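Local coordinates for protein cortical-lytic enzyme (Bacillus cereus, PDB 4S3J) that degrades spore-cortex peptidoglycan during germination as an N-acetylglucosaminidase, probably recognising the muramic acid delta-lactam of partly cleaved cortex, at residues Ser107-Gln112 / Arg127-Phe132; Gly403-Trp408 / Arg419-Asn424; Asp12-Leu17 / Asp26-Asp31. All coordinates share one frame; numbering follows the deposited sequence.

How the contacts relate
From the N terminus, contact 3 closes eight mostly helical residues, pairing the two helices of the first LysM domain. Contact 1 closes fourteen residues, much of helix 120-129 included, so that the first TIM-barrel strand meets the end of that helix and the turn after it. Contact 2 closes ten residues near the C terminus, the start of helix 415-424 among them, joining that helix to strand 404-408. The three lie in series; none nests or crosses. Contacts 1 and 2 are nevertheless neighbours, because strands 104-111 and 404-408 run parallel, paired through Ile108, where the barrel closes. Contact 3 reaches contact 2 through a long, weak ion pair of Asp31 with Arg419.

Contact 1. Residues Ser107-Gln112 / Arg127-Phe132; sequences SIAYLQ and RAINPF
Ser107 and Phe132 supply the polar half of this contact. The hydroxyl OG of Ser107 donates to the backbone oxygen Phe132 O over 2.7 Å, arriving in the carbonyl plane on a lone pair, with a C=O...OG angle of 132°. With chi1 at 57°, OG sits flanked by both backbone branches of its residue and faces the turn. That turn is a 3-10 segment, tightened by Phe132 N bonding to Ile129 O at 2.8 Å. Backbone bonds of Ser107 with Thr134 and Tyr135 continue the link into the next strand. The setting is the first beta-alpha-beta unit of the glycosyl hydrolase family 18 TIM barrel: strand 104-111, helix 120-129, strand 135-143. It illustrates a rule of such barrels, that the helix following a strand covers its outer side.

Apolar packing across the contact is slight. Ala109, two residues further along the strand, turns its methyl CB to Ile129 CG2, a loose approach at 4.4 Å, and Ile410 touches both side chains.

Within 127-132 itself, the Phe132 ring leads away from the strand and its edge, in plane, meets Ala128 O and Ile129 O.

Contact 2. Residues Gly403-Trp408 / Arg419-Asn424; sequences GGISYW and RLLVEN
Leu420 O, on the residue just before the Leu421 that meets Ile405 and Tyr407, accepts two hydrogen bonds from Asn424. Asn424 N, making the ordinary helical bond, and the amide nitrogen Asn424 ND2 each lie 2.9 Å from Leu420 O, ND2 being 36° out of the carbonyl plane. The two donors lie on opposite faces of that plane; the ND2 bond folds the Asn424 side chain back onto its own helix, and its OD1 accepts from Lys398 and Gln391. One residue earlier, with the same i to i+4 spacing, Arg419 forms a side-on salt bridge with Glu423: Arg419 NE (3.0 Å) and Arg419 NH2 (3.3 Å) both donate to the single oxygen Glu423 OE2, from the same face of the carboxylate.

Across the contact everything is van der Waals packing. Strand 404-408 is the last of the TIM barrel, parallel to both 318-330 and 104-111, and helix 415-424 follows it, again laid against the outside of its own strand. Ser406 lies against Ile108 and Tyr110 of strand 104-111, whereas Ile405 and Tyr407 point to the helix.

Leu421 reaches out with CG anti to its backbone N (chi1 -175°), and its methyl CD1 does all the touching. Leu421 CD1 lies 3.9 Å from the phenolic oxygen Tyr407 OH and 4.3 Å from Ile405 CG2, the Tyr407 and Leu421 side chains running antiparallel alongside one another. Within the strand, Ile405 CG1 lies 4.1 Å above one face of the Tyr407 ring, offset toward its rim. Phe394 of helix 387-400 packs on both Tyr407 and Leu421, and Tyr407 OH also makes a weak hydrogen bond with Asn417.

Contact 3. Residues Asp12-Leu17 / Asp26-Asp31; sequences DSVYSL and DEIVKD
Ile28 packs against Val14 and Leu17 where the two helices of the first LysM domain meet, in the strand-helix-helix-strand arrangement of that fold. From CB, which points to helix 14-21, the side chain splits into two arms. The short arm, Ile28 CG2, meets Val14 CG1 at 4.0 Å, the two side chains lying side by side and pointing opposite ways. The long arm runs through CG1, set beside the backbone N by a chi1 of -64°, and then extends (chi2 177°) to CD1. This terminal methyl settles on the first turn of the facing helix: Ile28 CD1 lies 3.7 Å from Val14 O and 3.9 Å from Leu17 CB, touching the backbone of one residue and the root of a side chain one turn on.

Val14 CG1 has a second neighbour, since Val29 CG2 reaches it at 4.1 Å from an oblique direction. Leu34 covers Val14 and Val29 together, and Leu17 continues the apolar layer onto Leu46 of strand 45-49. The backbones come nearest at Val14 and Ile28. Beside them, the start of helix 14-21 is fixed by a capping box: Ser13 OG accepts from Ser16 N at 3.0 Å, while Ser13 N donates to Ser16 OG at 2.8 Å, along an almost straight N-H...O line of 171°.

Contact 1. Residues Ser107-Gln112 / Arg127-Phe132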
loop_
_atom_site.group_PDB
_atom_site.type_symbol
_atom_site.label_atom_id
_atom_site.label_comp_id
_atom_site.label_asym_id
_atom_site.label_seq_id
_atom_site.Cartn_x
_atom_site.Cartn_y
_atom_site.Cartn_z
ATOM N N SER A 107 -1.594 -9.741 1.293
ATOM C CA SER A 107 -1.433 -8.535 0.492
ATOM C C SER A 107 -2.667 -8.326 -0.365
ATOM O O SER A 107 -3.208 -9.281 -0.903
ATOM C CB SER A 107 -0.183 -8.650 -0.387
ATOM O OG SER A 107 -0.283 -9.805 -1.201
ATOM N N ILE A 108 -3.080 -7.067 -0.509
ATOM C CA ILE A 108 -4.164 -6.673 -1.389
ATOM C C ILE A 108 -3.651 -5.601 -2.326
ATOM O O ILE A 108 -2.814 -4.802 -1.918
ATOM C CB ILE A 108 -5.367 -6.085 -0.631
ATOM C CG1 ILE A 108 -5.862 -7.067 0.436
ATOM C CG2 ILE A 108 -6.477 -5.682 -1.612
ATOM C CD1 ILE A 108 -6.739 -6.398 1.456
ATOM N N ALA A 109 -4.109 -5.594 -3.571
ATOM C CA ALA A 109 -3.927 -4.418 -4.427
ATOM C C ALA A 109 -5.228 -4.051 -5.126
ATOM O O ALA A 109 -5.952 -4.923 -5.601
ATOM C CB ALA A 109 -2.845 -4.647 -5.451
ATOM N N TYR A 110 -5.494 -2.750 -5.212
ATOM C CA TYR A 110 -6.670 -2.219 -5.871
ATOM C C TYR A 110 -6.376 -1.844 -7.309
ATOM O O TYR A 110 -5.297 -1.341 -7.608
ATOM C CB TYR A 110 -7.193 -0.982 -5.121
ATOM C CG TYR A 110 -7.980 -1.333 -3.873
ATOM C CD1 TYR A 110 -7.348 -1.693 -2.694
ATOM C CD2 TYR A 110 -9.376 -1.326 -3.894
ATOM C CE1 TYR A 110 -8.080 -2.030 -1.554
ATOM C CE2 TYR A 110 -10.111 -1.668 -2.754
ATOM C CZ TYR A 110 -9.450 -2.018 -1.586
ATOM O OH TYR A 110 -10.137 -2.381 -0.431
ATOM N N LEU A 111 -7.357 -2.071 -8.183
ATOM C CA LEU A 111 -7.315 -1.696 -9.594
ATOM C C LEU A 111 -8.462 -0.755 -9.854
ATOM O O LEU A 111 -9.607 -1.110 -9.566
ATOM C CB LEU A 111 -7.443 -2.934 -10.494
ATOM C CG LEU A 111 -7.623 -2.739 -11.996
ATOM C CD1 LEU A 111 -6.346 -2.165 -12.606
ATOM C CD2 LEU A 111 -8.017 -4.034 -12.707
ATOM N N GLN A 112 -8.180 0.426 -10.392
ATOM C CA GLN A 112 -9.211 1.417 -10.665
ATOM C C GLN A 112 -8.984 2.037 -12.027
ATOM O O GLN A 112 -8.311 3.056 -12.123
ATOM C CB GLN A 112 -9.210 2.513 -9.598
ATOM C CG GLN A 112 -10.301 3.556 -9.830
ATOM C CD GLN A 112 -10.067 4.855 -9.081
ATOM O OE1 GLN A 112 -8.954 5.386 -9.049
ATOM N NE2 GLN A 112 -11.122 5.364 -8.457
ATOM N N ARG A 127 -1.394 -8.089 -14.359
ATOM C CA ARG A 127 -0.792 -9.407 -14.515
ATOM C C ARG A 127 0.578 -9.492 -13.841
ATOM O O ARG A 127 0.931 -10.545 -13.287
ATOM C CB ARG A 127 -0.660 -9.771 -15.992
ATOM C CG ARG A 127 -1.976 -9.987 -16.684
ATOM C CD ARG A 127 -1.801 -10.672 -18.029
ATOM N NE ARG A 127 -3.097 -10.950 -18.642
ATOM C CZ ARG A 127 -3.656 -10.221 -19.606
ATOM N NH1 ARG A 127 -3.044 -9.145 -20.091
ATOM N NH2 ARG A 127 -4.844 -10.567 -20.085
ATOM N N ALA A 128 1.350 -8.412 -13.922
ATOM C CA ALA A 128 2.691 -8.403 -13.350
ATOM C C ALA A 128 2.640 -8.486 -11.827
ATOM O O ALA A 128 3.479 -9.131 -11.204
ATOM C CB ALA A 128 3.450 -7.149 -13.773
ATOM N N ILE A 129 1.632 -7.853 -11.237
ATOM C CA ILE A 129 1.530 -7.741 -9.783
ATOM C C ILE A 129 0.801 -8.936 -9.162
ATOM O O ILE A 129 1.083 -9.312 -8.036
ATOM C CB ILE A 129 0.844 -6.403 -9.411
ATOM C CG1 ILE A 129 1.855 -5.268 -9.648
ATOM C CG2 ILE A 129 0.352 -6.400 -7.964
ATOM C CD1 ILE A 129 1.292 -3.859 -9.493
ATOM N N ASN A 130 -0.108 -9.543 -9.914
ATOM C CA ASN A 130 -0.953 -10.625 -9.386
ATOM C C ASN A 130 -0.227 -11.746 -8.613
ATOM O O ASN A 130 -0.750 -12.245 -7.608
ATOM C CB ASN A 130 -1.755 -11.263 -10.530
ATOM C CG ASN A 130 -2.897 -12.121 -10.026
ATOM O OD1 ASN A 130 -3.664 -11.703 -9.157
ATOM N ND2 ASN A 130 -2.983 -13.344 -10.531
ATOM N N PRO A 131 0.956 -12.178 -9.079
ATOM C CA PRO A 131 1.646 -13.240 -8.335
ATOM C C PRO A 131 1.983 -12.856 -6.892
ATOM O O PRO A 131 2.097 -13.736 -6.041
ATOM C CB PRO A 131 2.928 -13.452 -9.143
ATOM C CG PRO A 131 2.641 -12.953 -10.479
ATOM C CD PRO A 131 1.665 -11.831 -10.320
ATOM N N PHE A 132 2.095 -11.554 -6.627
ATOM C CA PHE A 132 2.450 -11.039 -5.310
ATOM C C PHE A 132 1.238 -10.800 -4.397
ATOM O O PHE A 132 1.408 -10.275 -3.288
ATOM C CB PHE A 132 3.213 -9.700 -5.435
ATOM C CG PHE A 132 4.470 -9.758 -6.252
ATOM C CD1 PHE A 132 4.447 -9.524 -7.620
ATOM C CD2 PHE A 132 5.684 -9.991 -5.633
ATOM C CE1 PHE A 132 5.612 -9.555 -8.358
ATOM C CE2 PHE A 132 6.852 -10.024 -6.369
ATOM C CZ PHE A 132 6.813 -9.808 -7.734
#

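Contact 2. Residues Gly403-Trp408 / Arg419-Asn424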
loop_
_atom_site.group_PDB
_atom_site.type_symbol
_atom_site.label_atom_id
_atom_site.label_comp_id
_atom_site.label_asym_id
_atom_site.label_seq_id
_atom_site.Cartn_x
_atom_site.Cartn_y
_atom_site.Cartn_z
ATOM N N GLY A 403 -2.192 -8.062 10.199
ATOM C CA GLY A 403 -2.409 -9.102 9.215
ATOM C C GLY A 403 -1.784 -8.896 7.853
ATOM O O GLY A 403 -1.367 -9.857 7.202
ATOM N N GLY A 404 -1.741 -7.656 7.385
ATOM C CA GLY A 404 -1.322 -7.452 6.023
ATOM C C GLY A 404 -1.268 -6.012 5.581
ATOM O O GLY A 404 -1.267 -5.090 6.394
ATOM N N ILE A 405 -1.183 -5.846 4.265
ATOM C CA ILE A 405 -0.992 -4.549 3.637
ATOM C C ILE A 405 -1.897 -4.471 2.399
ATOM O O ILE A 405 -2.079 -5.455 1.684
ATOM C CB ILE A 405 0.514 -4.335 3.274
ATOM C CG1 ILE A 405 0.766 -2.949 2.680
ATOM C CG2 ILE A 405 0.995 -5.402 2.325
ATOM C CD1 ILE A 405 2.241 -2.619 2.611
ATOM N N SER A 406 -2.477 -3.296 2.162
ATOM C CA SER A 406 -3.375 -3.072 1.049
ATOM C C SER A 406 -2.905 -1.888 0.220
ATOM O O SER A 406 -2.856 -0.768 0.707
ATOM C CB SER A 406 -4.801 -2.838 1.575
ATOM O OG SER A 406 -5.714 -2.583 0.529
ATOM N N TYR A 407 -2.577 -2.148 -1.039
ATOM C CA TYR A 407 -1.962 -1.139 -1.901
ATOM C C TYR A 407 -2.957 -0.391 -2.788
ATOM O O TYR A 407 -3.724 -1.011 -3.523
ATOM C CB TYR A 407 -0.942 -1.804 -2.786
ATOM C CG TYR A 407 0.310 -2.290 -2.100
ATOM C CD1 TYR A 407 1.325 -1.393 -1.734
ATOM C CD2 TYR A 407 0.519 -3.633 -1.853
ATOM C CE1 TYR A 407 2.501 -1.843 -1.135
ATOM C CE2 TYR A 407 1.706 -4.096 -1.253
ATOM C CZ TYR A 407 2.688 -3.196 -0.896
ATOM O OH TYR A 407 3.888 -3.606 -0.325
ATOM N N TRP A 408 -2.892 0.943 -2.757
ATOM C CA TRP A 408 -3.605 1.810 -3.699
ATOM C C TRP A 408 -2.548 2.531 -4.551
ATOM O O TRP A 408 -1.847 3.409 -4.027
ATOM C CB TRP A 408 -4.474 2.847 -2.985
ATOM C CG TRP A 408 -5.359 3.592 -3.958
ATOM C CD1 TRP A 408 -5.024 4.675 -4.711
ATOM C CD2 TRP A 408 -6.707 3.274 -4.298
ATOM N NE1 TRP A 408 -6.090 5.066 -5.493
ATOM C CE2 TRP A 408 -7.130 4.210 -5.261
ATOM C CE3 TRP A 408 -7.599 2.281 -3.889
ATOM C CZ2 TRP A 408 -8.406 4.195 -5.816
ATOM C CZ3 TRP A 408 -8.867 2.268 -4.446
ATOM C CH2 TRP A 408 -9.252 3.214 -5.399
ATOM N N ARG A 419 9.399 -6.626 -5.102
ATOM C CA ARG A 419 10.527 -7.484 -4.768
ATOM C C ARG A 419 10.770 -7.492 -3.258
ATOM O O ARG A 419 11.026 -8.540 -2.681
ATOM C CB ARG A 419 11.787 -7.051 -5.513
ATOM C CG ARG A 419 13.012 -7.875 -5.110
ATOM C CD ARG A 419 12.854 -9.342 -5.507
ATOM N NE ARG A 419 14.007 -10.154 -5.118
ATOM C CZ ARG A 419 15.101 -10.315 -5.861
ATOM N NH1 ARG A 419 15.222 -9.689 -7.029
ATOM N NH2 ARG A 419 16.093 -11.079 -5.417
ATOM N N LEU A 420 10.711 -6.334 -2.611
ATOM C CA LEU A 420 10.938 -6.288 -1.175
ATOM C C LEU A 420 9.827 -7.004 -0.411
ATOM O O LEU A 420 10.066 -7.578 0.642
ATOM C CB LEU A 420 11.084 -4.846 -0.699
ATOM C CG LEU A 420 12.407 -4.179 -1.087
ATOM C CD1 LEU A 420 12.312 -2.699 -0.782
ATOM C CD2 LEU A 420 13.577 -4.826 -0.384
ATOM N N LEU A 421 8.600 -6.973 -0.938
ATOM C CA LEU A 421 7.503 -7.667 -0.285
ATOM C C LEU A 421 7.830 -9.158 -0.151
ATOM O O LEU A 421 7.651 -9.739 0.936
ATOM C CB LEU A 421 6.198 -7.474 -1.073
ATOM C CG LEU A 421 4.942 -8.066 -0.421
ATOM C CD1 LEU A 421 4.535 -7.309 0.859
ATOM C CD2 LEU A 421 3.815 -8.084 -1.420
ATOM N N VAL A 422 8.281 -9.775 -1.244
ATOM C CA VAL A 422 8.606 -11.213 -1.227
ATOM C C VAL A 422 9.918 -11.521 -0.498
ATOM O O VAL A 422 10.095 -12.642 0.011
ATOM C CB VAL A 422 8.688 -11.824 -2.653
ATOM C CG1 VAL A 422 7.372 -11.694 -3.354
ATOM C CG2 VAL A 422 9.761 -11.196 -3.473
ATOM N N GLU A 423 10.831 -10.556 -0.416
ATOM C CA GLU A 423 12.054 -10.759 0.354
ATOM C C GLU A 423 11.752 -10.758 1.848
ATOM O O GLU A 423 12.339 -11.519 2.619
ATOM C CB GLU A 423 13.076 -9.667 0.046
ATOM C CG GLU A 423 13.702 -9.781 -1.332
ATOM C CD GLU A 423 14.608 -10.999 -1.491
ATOM O OE1 GLU A 423 15.349 -11.349 -0.539
ATOM O OE2 GLU A 423 14.569 -11.610 -2.572
ATOM N N ASN A 424 10.780 -9.945 2.241
ATOM C CA ASN A 424 10.484 -9.742 3.660
ATOM C C ASN A 424 9.561 -10.758 4.279
ATOM O O ASN A 424 9.661 -11.024 5.465
ATOM C CB ASN A 424 9.853 -8.364 3.867
ATOM C CG ASN A 424 10.877 -7.281 4.103
ATOM O OD1 ASN A 424 11.202 -6.957 5.242
ATOM N ND2 ASN A 424 11.381 -6.686 3.022
#

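Contact 3. Residues Asp12-Leu17 / Asp26-Asp31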
loop_
_atom_site.group_PDB
_atom_site.type_symbol
_atom_site.label_atom_id
_atom_site.label_comp_id
_atom_site.label_asym_id
_atom_site.label_seq_id
_atom_site.Cartn_x
_atom_site.Cartn_y
_atom_site.Cartn_z
ATOM N N ASP A 12 27.937 7.603 -8.845
ATOM C CA ASP A 12 27.498 6.218 -9.074
ATOM C C ASP A 12 26.799 6.026 -10.420
ATOM O O ASP A 12 26.017 6.878 -10.871
ATOM C CB ASP A 12 26.500 5.773 -8.009
ATOM C CG ASP A 12 27.098 5.503 -6.643
ATOM O OD1 ASP A 12 28.332 5.366 -6.488
ATOM O OD2 ASP A 12 26.279 5.385 -5.685
ATOM N N SER A 13 27.069 4.887 -11.041
ATOM C CA SER A 13 26.318 4.388 -12.194
ATOM C C SER A 13 25.952 2.924 -11.954
ATOM O O SER A 13 26.442 2.306 -11.010
ATOM C CB SER A 13 27.141 4.532 -13.465
ATOM O OG SER A 13 28.301 3.701 -13.424
ATOM N N VAL A 14 25.077 2.354 -12.780
ATOM C CA VAL A 14 24.812 0.919 -12.652
ATOM C C VAL A 14 26.109 0.130 -12.830
ATOM O O VAL A 14 26.264 -0.927 -12.241
ATOM C CB VAL A 14 23.727 0.418 -13.635
ATOM C CG1 VAL A 14 22.391 1.122 -13.323
ATOM C CG2 VAL A 14 24.114 0.618 -15.072
ATOM N N TYR A 15 27.020 0.640 -13.659
ATOM C CA TYR A 15 28.293 -0.028 -13.907
ATOM C C TYR A 15 29.205 0.030 -12.680
ATOM O O TYR A 15 29.753 -0.998 -12.244
ATOM C CB TYR A 15 28.968 0.637 -15.105
ATOM C CG TYR A 15 28.156 0.502 -16.378
ATOM C CD1 TYR A 15 28.177 -0.664 -17.146
ATOM C CD2 TYR A 15 27.297 1.519 -16.768
ATOM C CE1 TYR A 15 27.399 -0.780 -18.282
ATOM C CE2 TYR A 15 26.516 1.410 -17.880
ATOM C CZ TYR A 15 26.560 0.266 -18.641
ATOM O OH TYR A 15 25.771 0.183 -19.765
ATOM N N SER A 16 29.339 1.220 -12.090
ATOM C CA SER A 16 30.222 1.359 -10.945
ATOM C C SER A 16 29.666 0.617 -9.732
ATOM O O SER A 16 30.437 -0.000 -8.991
ATOM C CB SER A 16 30.513 2.836 -10.633
ATOM O OG SER A 16 29.391 3.546 -10.127
ATOM N N LEU A 17 28.339 0.629 -9.536
ATOM C CA LEU A 17 27.738 -0.097 -8.433
ATOM C C LEU A 17 27.878 -1.593 -8.602
ATOM O O LEU A 17 28.163 -2.289 -7.643
ATOM C CB LEU A 17 26.259 0.279 -8.281
ATOM C CG LEU A 17 26.022 1.659 -7.690
ATOM C CD1 LEU A 17 24.549 2.008 -7.801
ATOM C CD2 LEU A 17 26.483 1.761 -6.250
ATOM N N ASP A 26 23.212 -5.536 -15.566
ATOM C CA ASP A 26 21.921 -5.992 -16.057
ATOM C C ASP A 26 20.988 -6.312 -14.887
ATOM O O ASP A 26 19.808 -6.011 -14.941
ATOM C CB ASP A 26 22.096 -7.229 -16.944
ATOM C CG ASP A 26 22.572 -6.892 -18.355
ATOM O OD1 ASP A 26 22.598 -5.700 -18.732
ATOM O OD2 ASP A 26 22.915 -7.839 -19.092
ATOM N N GLU A 27 21.534 -6.901 -13.828
ATOM C CA GLU A 27 20.739 -7.250 -12.652
ATOM C C GLU A 27 20.192 -6.017 -11.934
ATOM O O GLU A 27 19.025 -5.971 -11.552
ATOM C CB GLU A 27 21.597 -8.070 -11.702
ATOM C CG GLU A 27 20.852 -8.771 -10.600
ATOM C CD GLU A 27 21.659 -9.920 -10.032
ATOM O OE1 GLU A 27 22.022 -10.828 -10.810
ATOM O OE2 GLU A 27 21.942 -9.910 -8.816
ATOM N N ILE A 28 21.039 -5.004 -11.769
ATOM C CA ILE A 28 20.607 -3.753 -11.147
ATOM C C ILE A 28 19.513 -3.069 -11.977
ATOM O O ILE A 28 18.512 -2.576 -11.441
ATOM C CB ILE A 28 21.791 -2.811 -10.956
ATOM C CG1 ILE A 28 22.789 -3.441 -9.968
ATOM C CG2 ILE A 28 21.327 -1.430 -10.451
ATOM C CD1 ILE A 28 24.060 -2.636 -9.745
ATOM N N VAL A 29 19.693 -3.050 -13.294
ATOM C CA VAL A 29 18.709 -2.443 -14.172
ATOM C C VAL A 29 17.370 -3.199 -14.054
ATOM O O VAL A 29 16.323 -2.579 -13.905
ATOM C CB VAL A 29 19.196 -2.438 -15.649
ATOM C CG1 VAL A 29 18.066 -2.100 -16.592
ATOM C CG2 VAL A 29 20.354 -1.452 -15.833
ATOM N N LYS A 30 17.412 -4.530 -14.094
ATOM C CA LYS A 30 16.179 -5.315 -14.074
ATOM C C LYS A 30 15.455 -5.176 -12.745
ATOM O O LYS A 30 14.250 -4.921 -12.725
ATOM C CB LYS A 30 16.464 -6.797 -14.352
ATOM C CG LYS A 30 15.178 -7.648 -14.432
ATOM C CD LYS A 30 15.433 -9.153 -14.431
ATOM C CE LYS A 30 15.855 -9.664 -15.803
ATOM N NZ LYS A 30 14.709 -9.684 -16.769
ATOM N N ASP A 31 16.180 -5.353 -11.644
ATOM C CA ASP A 31 15.570 -5.328 -10.316
ATOM C C ASP A 31 14.941 -3.994 -9.963
ATOM O O ASP A 31 14.032 -3.934 -9.133
ATOM C CB ASP A 31 16.593 -5.679 -9.239
ATOM C CG ASP A 31 17.065 -7.116 -9.316
ATOM O OD1 ASP A 31 16.400 -7.932 -9.991
ATOM O OD2 ASP A 31 18.076 -7.438 -8.662
#